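Local atomic coordinates of muconate cycloisomerase (Azorhizobium caulinodans, PDB entry 3MY9), a protein that belongs to the enolase superfamily, pairing an N-terminal capping domain with a TIM-barrel-like domain that binds magnesium. Residues Pro204-Asp215 against Ala233-Thr243; Pro137-Phe147 against Val164-Lys172. All blocks are in the same frame, centred on the assembly; numbering follows the deposited sequence.

Interaction 1 (Pro204-Asp215 against Ala233-Thr243). With MG (magnesium ion), chain B; GOL (glycerol), chain D.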
loop_
_atom_site.group_PDB
_atom_site.type_symbol
_atom_site.label_atom_id
_atom_site.label_comp_id
_atom_site.label_asym_id
_atom_site.label_seq_id
_atom_site.Cartn_x
_atom_site.Cartn_y
_atom_site.Cartn_z
ATOM N N PRO A 204 -13.845 19.371 -5.009
ATOM C CA PRO A 204 -13.970 18.004 -4.510
ATOM C C PRO A 204 -15.121 17.826 -3.471
ATOM O O PRO A 204 -15.816 16.815 -3.517
ATOM C CB PRO A 204 -12.597 17.720 -3.873
ATOM C CG PRO A 204 -11.633 18.598 -4.661
ATOM C CD PRO A 204 -12.453 19.853 -4.975
ATOM N N PHE A 205 -15.312 18.777 -2.568
ATOM C CA PHE A 205 -16.500 18.786 -1.693
ATOM C C PHE A 205 -17.766 18.940 -2.548
ATOM O O PHE A 205 -17.939 19.938 -3.301
ATOM C CB PHE A 205 -16.389 19.975 -0.734
ATOM C CG PHE A 205 -17.471 20.069 0.315
ATOM C CD1 PHE A 205 -18.660 20.767 0.054
ATOM C CD2 PHE A 205 -17.264 19.558 1.586
ATOM C CE1 PHE A 205 -19.624 20.903 1.020
ATOM C CE2 PHE A 205 -18.217 19.697 2.579
ATOM C CZ PHE A 205 -19.408 20.364 2.314
ATOM N N GLY A 206 -18.672 17.992 -2.459
ATOM C CA GLY A 206 -19.942 18.166 -3.212
ATOM C C GLY A 206 -19.911 17.898 -4.711
ATOM O O GLY A 206 -20.953 17.967 -5.354
ATOM N N ALA A 207 -18.770 17.539 -5.300
ATOM C CA ALA A 207 -18.787 17.203 -6.717
ATOM C C ALA A 207 -19.525 15.886 -6.992
ATOM O O ALA A 207 -20.178 15.765 -8.033
ATOM C CB ALA A 207 -17.391 17.164 -7.327
ATOM N N MET A 208 -19.440 14.904 -6.090
ATOM C CA MET A 208 -19.883 13.543 -6.478
ATOM C C MET A 208 -21.376 13.422 -6.810
ATOM O O MET A 208 -21.705 12.744 -7.781
ATOM C CB MET A 208 -19.479 12.460 -5.491
ATOM C CG MET A 208 -19.564 11.036 -6.154
ATOM S SD MET A 208 -18.286 10.708 -7.378
ATOM C CE MET A 208 -17.147 10.233 -6.077
ATOM N N LYS A 209 -22.245 14.118 -6.066
ATOM C CA LYS A 209 -23.677 14.112 -6.386
ATOM C C LYS A 209 -23.922 14.740 -7.770
ATOM O O LYS A 209 -24.776 14.278 -8.502
ATOM C CB LYS A 209 -24.526 14.852 -5.348
ATOM C CG LYS A 209 -24.726 14.156 -3.943
ATOM C CD LYS A 209 -25.654 12.898 -3.985
ATOM C CE LYS A 209 -26.034 12.421 -2.555
ATOM N NZ LYS A 209 -26.943 11.202 -2.560
ATOM N N ILE A 210 -23.189 15.802 -8.101
ATOM C CA ILE A 210 -23.311 16.449 -9.412
ATOM C C ILE A 210 -22.905 15.467 -10.501
ATOM O O ILE A 210 -23.641 15.247 -11.460
ATOM C CB ILE A 210 -22.420 17.724 -9.520
ATOM C CG1 ILE A 210 -22.805 18.773 -8.458
ATOM C CG2 ILE A 210 -22.456 18.308 -10.912
ATOM C CD1 ILE A 210 -24.148 19.326 -8.606
ATOM N N LEU A 211 -21.715 14.912 -10.360
ATOM C CA LEU A 211 -21.151 13.984 -11.345
ATOM C C LEU A 211 -21.972 12.700 -11.505
ATOM O O LEU A 211 -22.113 12.198 -12.627
ATOM C CB LEU A 211 -19.700 13.637 -11.005
ATOM C CG LEU A 211 -18.713 14.828 -11.047
ATOM C CD1 LEU A 211 -17.340 14.396 -10.526
ATOM C CD2 LEU A 211 -18.637 15.366 -12.516
ATOM N N ARG A 212 -22.509 12.185 -10.396
ATOM C CA ARG A 212 -23.343 11.004 -10.457
ATOM C C ARG A 212 -24.615 11.269 -11.228
ATOM O O ARG A 212 -25.052 10.381 -12.017
ATOM C CB ARG A 212 -23.653 10.409 -9.073
ATOM C CG ARG A 212 -24.364 9.022 -9.152
ATOM C CD ARG A 212 -24.661 8.476 -7.729
ATOM N NE ARG A 212 -23.420 8.324 -6.969
ATOM C CZ ARG A 212 -22.571 7.316 -7.093
ATOM N NH1 ARG A 212 -22.825 6.315 -7.927
ATOM N NH2 ARG A 212 -21.484 7.273 -6.323
ATOM N N ASP A 213 -25.182 12.470 -11.077
ATOM C CA ASP A 213 -26.376 12.819 -11.830
ATOM C C ASP A 213 -26.106 12.822 -13.361
ATOM O O ASP A 213 -26.921 12.323 -14.157
ATOM C CB ASP A 213 -26.905 14.194 -11.415
ATOM C CG ASP A 213 -27.547 14.211 -10.006
ATOM O OD1 ASP A 213 -27.801 13.137 -9.422
ATOM O OD2 ASP A 213 -27.766 15.328 -9.486
ATOM N N VAL A 214 -24.976 13.388 -13.788
ATOM C CA VAL A 214 -24.739 13.521 -15.227
ATOM C C VAL A 214 -24.184 12.197 -15.796
ATOM O O VAL A 214 -24.376 11.889 -16.964
ATOM C CB VAL A 214 -23.856 14.715 -15.582
ATOM C CG1 VAL A 214 -24.492 16.052 -15.073
ATOM C CG2 VAL A 214 -22.478 14.513 -15.103
ATOM N N ASP A 215 -23.566 11.386 -14.935
ATOM C CA ASP A 215 -23.153 10.028 -15.298
ATOM C C ASP A 215 -24.314 9.135 -15.773
ATOM O O ASP A 215 -24.078 8.222 -16.563
ATOM C CB ASP A 215 -22.355 9.366 -14.152
ATOM C CG ASP A 215 -22.169 7.841 -14.351
ATOM O OD1 ASP A 215 -21.178 7.410 -15.025
ATOM O OD2 ASP A 215 -23.015 7.073 -13.822
ATOM N N ALA A 233 -8.920 13.352 -5.537
ATOM C CA ALA A 233 -10.339 13.569 -5.809
ATOM C C ALA A 233 -10.696 12.999 -7.212
ATOM O O ALA A 233 -11.692 12.317 -7.377
ATOM C CB ALA A 233 -10.704 15.049 -5.703
ATOM N N MET A 234 -9.860 13.297 -8.200
ATOM C CA MET A 234 -10.043 12.809 -9.557
ATOM C C MET A 234 -10.050 11.270 -9.589
ATOM O O MET A 234 -10.930 10.662 -10.256
ATOM C CB MET A 234 -8.937 13.385 -10.466
ATOM C CG MET A 234 -9.108 14.868 -10.814
ATOM S SD MET A 234 -10.337 15.167 -12.158
ATOM C CE MET A 234 -9.333 14.680 -13.556
ATOM N N ALA A 235 -9.139 10.649 -8.830
ATOM C CA ALA A 235 -9.090 9.173 -8.720
ATOM C C ALA A 235 -10.359 8.644 -8.044
ATOM O O ALA A 235 -10.937 7.653 -8.482
ATOM C CB ALA A 235 -7.792 8.665 -7.955
ATOM N N GLY A 236 -10.797 9.333 -6.997
ATOM C CA GLY A 236 -12.092 9.066 -6.337
ATOM C C GLY A 236 -13.238 9.075 -7.326
ATOM O O GLY A 236 -14.031 8.127 -7.387
ATOM N N PHE A 237 -13.313 10.110 -8.166
ATOM C CA PHE A 237 -14.393 10.161 -9.172
ATOM C C PHE A 237 -14.311 8.986 -10.130
ATOM O O PHE A 237 -15.311 8.341 -10.438
ATOM C CB PHE A 237 -14.422 11.492 -9.951
ATOM C CG PHE A 237 -14.413 12.750 -9.082
ATOM C CD1 PHE A 237 -15.034 12.780 -7.825
ATOM C CD2 PHE A 237 -13.805 13.907 -9.548
ATOM C CE1 PHE A 237 -15.006 13.918 -7.047
ATOM C CE2 PHE A 237 -13.787 15.061 -8.777
ATOM C CZ PHE A 237 -14.383 15.077 -7.535
ATOM N N ALA A 238 -13.120 8.740 -10.670
ATOM C CA ALA A 238 -12.937 7.664 -11.621
ATOM C C ALA A 238 -13.330 6.328 -10.993
ATOM O O ALA A 238 -13.971 5.506 -11.642
ATOM C CB ALA A 238 -11.472 7.607 -12.147
ATOM N N ALA A 239 -12.917 6.103 -9.745
ATOM C CA ALA A 239 -13.257 4.835 -9.062
ATOM C C ALA A 239 -14.744 4.662 -8.861
ATOM O O ALA A 239 -15.220 3.563 -8.968
ATOM C CB ALA A 239 -12.476 4.642 -7.671
ATOM N N ALA A 240 -15.479 5.726 -8.554
ATOM C CA ALA A 240 -16.939 5.593 -8.272
ATOM C C ALA A 240 -17.799 5.561 -9.542
ATOM O O ALA A 240 -18.937 5.040 -9.525
ATOM C CB ALA A 240 -17.402 6.725 -7.381
ATOM N N LEU A 241 -17.284 6.124 -10.641
ATOM C CA LEU A 241 -18.126 6.306 -11.811
ATOM C C LEU A 241 -17.723 5.459 -12.992
ATOM O O LEU A 241 -16.530 5.323 -13.329
ATOM C CB LEU A 241 -18.191 7.782 -12.196
ATOM C CG LEU A 241 -18.708 8.745 -11.109
ATOM C CD1 LEU A 241 -18.298 10.164 -11.377
ATOM C CD2 LEU A 241 -20.196 8.639 -10.989
ATOM N N ASP A 242 -18.745 4.900 -13.640
ATOM C CA ASP A 242 -18.596 4.205 -14.898
ATOM C C ASP A 242 -18.096 5.107 -16.033
ATOM O O ASP A 242 -17.245 4.707 -16.813
ATOM C CB ASP A 242 -19.940 3.589 -15.320
ATOM C CG ASP A 242 -20.412 2.453 -14.390
ATOM O OD1 ASP A 242 -19.701 2.064 -13.424
ATOM O OD2 ASP A 242 -21.517 1.933 -14.667
ATOM N N THR A 243 -18.677 6.305 -16.135
ATOM C CA THR A 243 -18.251 7.293 -17.113
ATOM C C THR A 243 -16.762 7.633 -17.027
ATOM O O THR A 243 -16.263 7.930 -15.962
ATOM C CB THR A 243 -19.020 8.634 -16.970
ATOM O OG1 THR A 243 -20.406 8.400 -17.190
ATOM C CG2 THR A 243 -18.497 9.652 -17.990
HETATM MG MG MG B . -14.510 4.901 -13.496
HETATM C C1 GOL D . -21.471 4.471 -11.354
HETATM O O1 GOL D . -21.561 5.008 -12.657
HETATM C C2 GOL D . -22.547 3.420 -11.154
HETATM O O2 GOL D . -23.755 3.836 -11.739
HETATM C C3 GOL D . -22.713 3.116 -9.670
HETATM O O3 GOL D . -24.076 3.043 -9.317
HETATM O O HOH W 1 -20.094 4.533 -6.966
HETATM O O HOH W 2 -14.973 4.192 -15.521
HETATM O O HOH W 3 -14.300 6.792 -14.439
HETATM O O HOH W 4 -14.955 3.060 -12.893
HETATM O O HOH W 5 -12.480 4.478 -14.024
#
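Leu211 lays its CD1 methyl over one face of the Phe237 ring, 3.7 Å from the ring centroid and 15° off the normal, a CH-pi contact with the side chains crossing at about a right angle. Met208 reaches the same ring at its edge: its chain, bent at chi2 and chi3, brings CE to 3.7 Å from Phe237 CD1, with SD obliquely placed in a Met-aromatic contact. The opposite face is occupied by the carbonyl oxygen of Ala233, so the phenyl has a neighbour on each face and Met208 at one part of its edge. Ala207 CB meets Phe237 CZ. One turn on, Leu241 sets its two methyls against helix 207-215, CD1 on Leu211 CB (3.8 Å) and CD2 on Asp215 CB.

Asp215 has CG anti to its N (chi1 167°), which carries the carboxylate to Thr243; Asp215 OD1 accepts from Thr243 OG1 at 2.5 Å and Thr243 N at 3.0 Å. OD2 accepts from the glycerol and forms a salt bridge with Lys209 of a neighbouring subunit. At the C-terminal end of helix 231-240, the carbonyl oxygens of Ala238 and, just past the helix, Leu241 bind a magnesium ion completed by four waters.

The two helices, inclined at 37°, are successive outer helices of the barrel domain; Leu211 and Thr243 also touch Ile222 of the intervening strand 222-223, while Val214 packs on helix 174-188.

Interaction 2 (Pro137-Phe147 against Val164-Lys172)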
loop_
_atom_site.group_PDB
_atom_site.type_symbol
_atom_site.label_atom_id
_atom_site.label_comp_id
_atom_site.label_asym_id
_atom_site.label_seq_id
_atom_site.Cartn_x
_atom_site.Cartn_y
_atom_site.Cartn_z
ATOM N N PRO A 137 -12.114 13.594 -36.060
ATOM C CA PRO A 137 -13.387 14.112 -35.541
ATOM C C PRO A 137 -13.195 15.453 -34.811
ATOM O O PRO A 137 -12.251 15.618 -34.039
ATOM C CB PRO A 137 -13.862 13.015 -34.586
ATOM C CG PRO A 137 -13.144 11.775 -35.040
ATOM C CD PRO A 137 -11.807 12.247 -35.548
ATOM N N LEU A 138 -14.052 16.406 -35.135
ATOM C CA LEU A 138 -14.000 17.755 -34.580
ATOM C C LEU A 138 -15.229 17.981 -33.691
ATOM O O LEU A 138 -16.380 17.913 -34.161
ATOM C CB LEU A 138 -13.972 18.777 -35.718
ATOM C CG LEU A 138 -13.987 20.244 -35.300
ATOM C CD1 LEU A 138 -12.652 20.641 -34.688
ATOM C CD2 LEU A 138 -14.334 21.137 -36.481
ATOM N N SER A 139 -14.978 18.230 -32.405
ATOM C CA SER A 139 -16.033 18.458 -31.418
ATOM C C SER A 139 -16.678 19.799 -31.632
ATOM O O SER A 139 -16.003 20.800 -31.891
ATOM C CB SER A 139 -15.485 18.402 -29.988
ATOM O OG SER A 139 -16.545 18.362 -29.043
ATOM N N PHE A 140 -17.999 19.810 -31.553
ATOM C CA PHE A 140 -18.747 21.043 -31.577
ATOM C C PHE A 140 -19.186 21.448 -30.165
ATOM O O PHE A 140 -19.851 20.685 -29.465
ATOM C CB PHE A 140 -19.946 20.894 -32.483
ATOM C CG PHE A 140 -20.694 22.152 -32.662
ATOM C CD1 PHE A 140 -21.740 22.483 -31.805
ATOM C CD2 PHE A 140 -20.361 23.024 -33.686
ATOM C CE1 PHE A 140 -22.435 23.676 -31.955
ATOM C CE2 PHE A 140 -21.071 24.213 -33.855
ATOM C CZ PHE A 140 -22.106 24.537 -32.987
ATOM N N SER A 141 -18.808 22.650 -29.749
ATOM C CA SER A 141 -19.074 23.098 -28.400
ATOM C C SER A 141 -20.538 23.524 -28.236
ATOM O O SER A 141 -21.055 24.290 -29.025
ATOM C CB SER A 141 -18.154 24.270 -28.060
ATOM O OG SER A 141 -18.384 24.731 -26.731
ATOM N N ILE A 142 -21.202 22.992 -27.219
ATOM C CA ILE A 142 -22.571 23.397 -26.861
ATOM C C ILE A 142 -22.450 24.242 -25.593
ATOM O O ILE A 142 -22.243 23.705 -24.498
ATOM C CB ILE A 142 -23.488 22.156 -26.607
ATOM C CG1 ILE A 142 -23.669 21.366 -27.907
ATOM C CG2 ILE A 142 -24.856 22.566 -25.984
ATOM C CD1 ILE A 142 -24.462 22.100 -29.011
ATOM N N ALA A 143 -22.533 25.557 -25.756
ATOM C CA ALA A 143 -22.273 26.488 -24.662
ATOM C C ALA A 143 -23.144 27.738 -24.696
ATOM O O ALA A 143 -22.855 28.698 -23.995
ATOM C CB ALA A 143 -20.805 26.896 -24.693
ATOM N N ASP A 144 -24.188 27.735 -25.518
ATOM C CA ASP A 144 -25.062 28.897 -25.668
ATOM C C ASP A 144 -25.977 28.989 -24.455
ATOM O O ASP A 144 -26.605 27.991 -24.093
ATOM C CB ASP A 144 -25.907 28.765 -26.936
ATOM C CG ASP A 144 -26.503 30.100 -27.393
ATOM O OD1 ASP A 144 -26.997 30.871 -26.543
ATOM O OD2 ASP A 144 -26.486 30.365 -28.610
ATOM N N PRO A 145 -26.046 30.175 -23.806
ATOM C CA PRO A 145 -27.024 30.386 -22.742
ATOM C C PRO A 145 -28.442 30.078 -23.211
ATOM O O PRO A 145 -29.269 29.638 -22.421
ATOM C CB PRO A 145 -26.883 31.883 -22.419
ATOM C CG PRO A 145 -25.507 32.232 -22.801
ATOM C CD PRO A 145 -25.141 31.332 -23.957
ATOM N N ASP A 146 -28.720 30.331 -24.486
ATOM C CA ASP A 146 -30.020 30.011 -25.063
ATOM C C ASP A 146 -29.925 28.596 -25.604
ATOM O O ASP A 146 -29.453 28.390 -26.725
ATOM C CB ASP A 146 -30.369 31.012 -26.170
ATOM C CG ASP A 146 -31.742 30.766 -26.796
ATOM O OD1 ASP A 146 -32.437 29.809 -26.400
ATOM O OD2 ASP A 146 -32.131 31.553 -27.689
ATOM N N PHE A 147 -30.360 27.618 -24.809
ATOM C CA PHE A 147 -30.227 26.219 -25.213
ATOM C C PHE A 147 -31.006 25.890 -26.472
ATOM O O PHE A 147 -30.554 25.074 -27.275
ATOM C CB PHE A 147 -30.668 25.225 -24.128
ATOM C CG PHE A 147 -30.689 23.806 -24.631
ATOM C CD1 PHE A 147 -29.532 23.231 -25.124
ATOM C CD2 PHE A 147 -31.867 23.091 -24.698
ATOM C CE1 PHE A 147 -29.536 21.952 -25.639
ATOM C CE2 PHE A 147 -31.878 21.801 -25.202
ATOM C CZ PHE A 147 -30.711 21.235 -25.672
ATOM N N VAL A 164 -19.836 14.448 -32.745
ATOM C CA VAL A 164 -19.188 14.798 -31.497
ATOM C C VAL A 164 -19.606 16.163 -30.971
ATOM O O VAL A 164 -19.370 17.165 -31.632
ATOM C CB VAL A 164 -17.668 14.796 -31.634
ATOM C CG1 VAL A 164 -17.021 15.130 -30.251
ATOM C CG2 VAL A 164 -17.182 13.453 -32.134
ATOM N N PHE A 165 -20.181 16.182 -29.770
ATOM C CA PHE A 165 -20.598 17.393 -29.101
ATOM C C PHE A 165 -20.043 17.466 -27.689
ATOM O O PHE A 165 -20.017 16.460 -26.972
ATOM C CB PHE A 165 -22.112 17.438 -29.062
ATOM C CG PHE A 165 -22.721 17.567 -30.417
ATOM C CD1 PHE A 165 -23.000 18.823 -30.944
ATOM C CD2 PHE A 165 -22.931 16.440 -31.202
ATOM C CE1 PHE A 165 -23.510 18.957 -32.236
ATOM C CE2 PHE A 165 -23.452 16.557 -32.502
ATOM C CZ PHE A 165 -23.731 17.821 -33.014
ATOM N N LYS A 166 -19.568 18.641 -27.290
ATOM C CA LYS A 166 -19.144 18.825 -25.907
ATOM C C LYS A 166 -19.956 19.899 -25.185
ATOM O O LYS A 166 -19.924 21.045 -25.573
ATOM C CB LYS A 166 -17.673 19.175 -25.835
ATOM C CG LYS A 166 -17.140 19.033 -24.413
ATOM C CD LYS A 166 -15.880 19.886 -24.252
ATOM C CE LYS A 166 -14.649 19.092 -24.259
ATOM N NZ LYS A 166 -13.537 20.113 -24.181
ATOM N N MET A 167 -20.670 19.525 -24.118
ATOM C CA MET A 167 -21.532 20.467 -23.402
ATOM C C MET A 167 -20.698 21.045 -22.261
ATOM O O MET A 167 -20.121 20.304 -21.476
ATOM C CB MET A 167 -22.812 19.771 -22.861
ATOM C CG MET A 167 -23.975 20.720 -22.361
ATOM S SD MET A 167 -25.223 19.805 -21.369
ATOM C CE MET A 167 -26.025 21.185 -20.558
ATOM N N LYS A 168 -20.636 22.371 -22.194
ATOM C CA LYS A 168 -20.127 23.050 -21.039
ATOM C C LYS A 168 -21.136 22.899 -19.890
ATOM O O LYS A 168 -22.328 23.175 -20.032
ATOM C CB LYS A 168 -19.901 24.509 -21.384
ATOM C CG LYS A 168 -19.035 25.283 -20.444
ATOM C CD LYS A 168 -18.730 26.668 -21.078
ATOM C CE LYS A 168 -18.539 27.775 -20.050
ATOM N NZ LYS A 168 -19.153 29.097 -20.486
ATOM N N THR A 169 -20.668 22.417 -18.748
ATOM C CA THR A 169 -21.568 22.137 -17.642
ATOM C C THR A 169 -21.042 22.845 -16.407
ATOM O O THR A 169 -19.894 23.281 -16.382
ATOM C CB THR A 169 -21.623 20.614 -17.355
ATOM O OG1 THR A 169 -20.302 20.107 -17.331
ATOM C CG2 THR A 169 -22.416 19.848 -18.398
ATOM N N GLY A 170 -21.874 22.908 -15.369
ATOM C CA GLY A 170 -21.543 23.596 -14.153
ATOM C C GLY A 170 -21.633 25.099 -14.325
ATOM O O GLY A 170 -20.980 25.823 -13.583
ATOM N N VAL A 171 -22.442 25.553 -15.295
ATOM C CA VAL A 171 -22.621 26.979 -15.588
ATOM C C VAL A 171 -24.047 27.453 -15.304
ATOM O O VAL A 171 -24.249 28.562 -14.817
ATOM C CB VAL A 171 -22.270 27.319 -17.060
ATOM C CG1 VAL A 171 -22.728 28.788 -17.427
ATOM C CG2 VAL A 171 -20.769 27.138 -17.309
ATOM N N LYS A 172 -25.027 26.633 -15.661
ATOM C CA LYS A 172 -26.419 26.894 -15.331
ATOM C C LYS A 172 -26.793 26.058 -14.118
ATOM O O LYS A 172 -26.097 25.077 -13.806
ATOM C CB LYS A 172 -27.309 26.555 -16.523
ATOM C CG LYS A 172 -26.868 27.231 -17.824
ATOM C CD LYS A 172 -27.799 26.904 -18.989
ATOM C CE LYS A 172 -27.028 26.960 -20.318
ATOM N NZ LYS A 172 -27.895 27.170 -21.509
HETATM O O HOH W 6 -18.798 17.312 -34.418
#
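Phe165 CD1 touches two side chains of the neighbouring strand, 4.0 Å from Phe140 CD1 and 4.0 Å from Ile142 CG1. The two phenyl groups meet obliquely, without stacking, and Ile142 CD1 sits at the edge of the Phe140 ring. With CG1 beside its backbone N (chi1 -65°), Ile142 turns that branch to Phe165 and leaves CG2 for Met167 CG. All four side chains share one face of the sheet, where helices 147-157 and 174-188 cover three of them (Phe140 on Met157, Ile142 on Met154 and Met184, Met167 on Ile180); Phe165 rests on Val158 and Ile192 of adjoining loops.

The strands run parallel, in the pairs Phe140-Phe165, Ser141-Lys166 and Ile142-Met167. Four backbone hydrogen bonds join them, from Phe140 N to Val164 O, Lys166 N to Phe140 O, Ile142 N to Lys166 O (2.9 Å and nearly straight at 177°) and Lys168 N to Ile142 O. A water donates to both Leu138 O and Val164 O.

The other face is more polar. Ser139 OG touches Val164 CG1 and Lys166 CB, both at 3.5 Å, while Lys166 NZ runs on to Glu326, Glu223 and Asp197. At the C-terminal end Lys172 extends its chain so that NZ bonds Asp144 O, in the carbonyl plane on a lone pair, and Pro145 O, from above the plane of the Pro145 carbonyl; each bond is 3.0 Å. Asp144 OD1 accepts from Asp146 N in an Asx turn.

In this parallel beta-alpha-beta unit of the enolase-superfamily barrel, built of strand 135-142, helix 147-157 and strand 164-168, the chemistry divides three ways: an apolar layer toward the helices, a polar clasp at the C-terminal end and, on the other face, Lys166 gripped by three carboxylates about 5 Å from a magnesium ion.

From the N terminus, interaction 2 comes first: after strand 135-142 the chain passes through helix 147-157 and returns as strand 164-168, so the contact closes a parallel beta-alpha-beta crossover at the start of the barrel. The chain then passes through helix 174-188 and strand 193-197 before interaction 1 opens; 204-215 and 233-243 close around strand 222-223. The two loops follow in series, neither nested nor crossed, with centres about 20 Å apart. Interaction 2 joins neighbouring strands of the sheet, interaction 1 neighbouring helices of the outer layer. Helix 174-188 bridges them, lying against both.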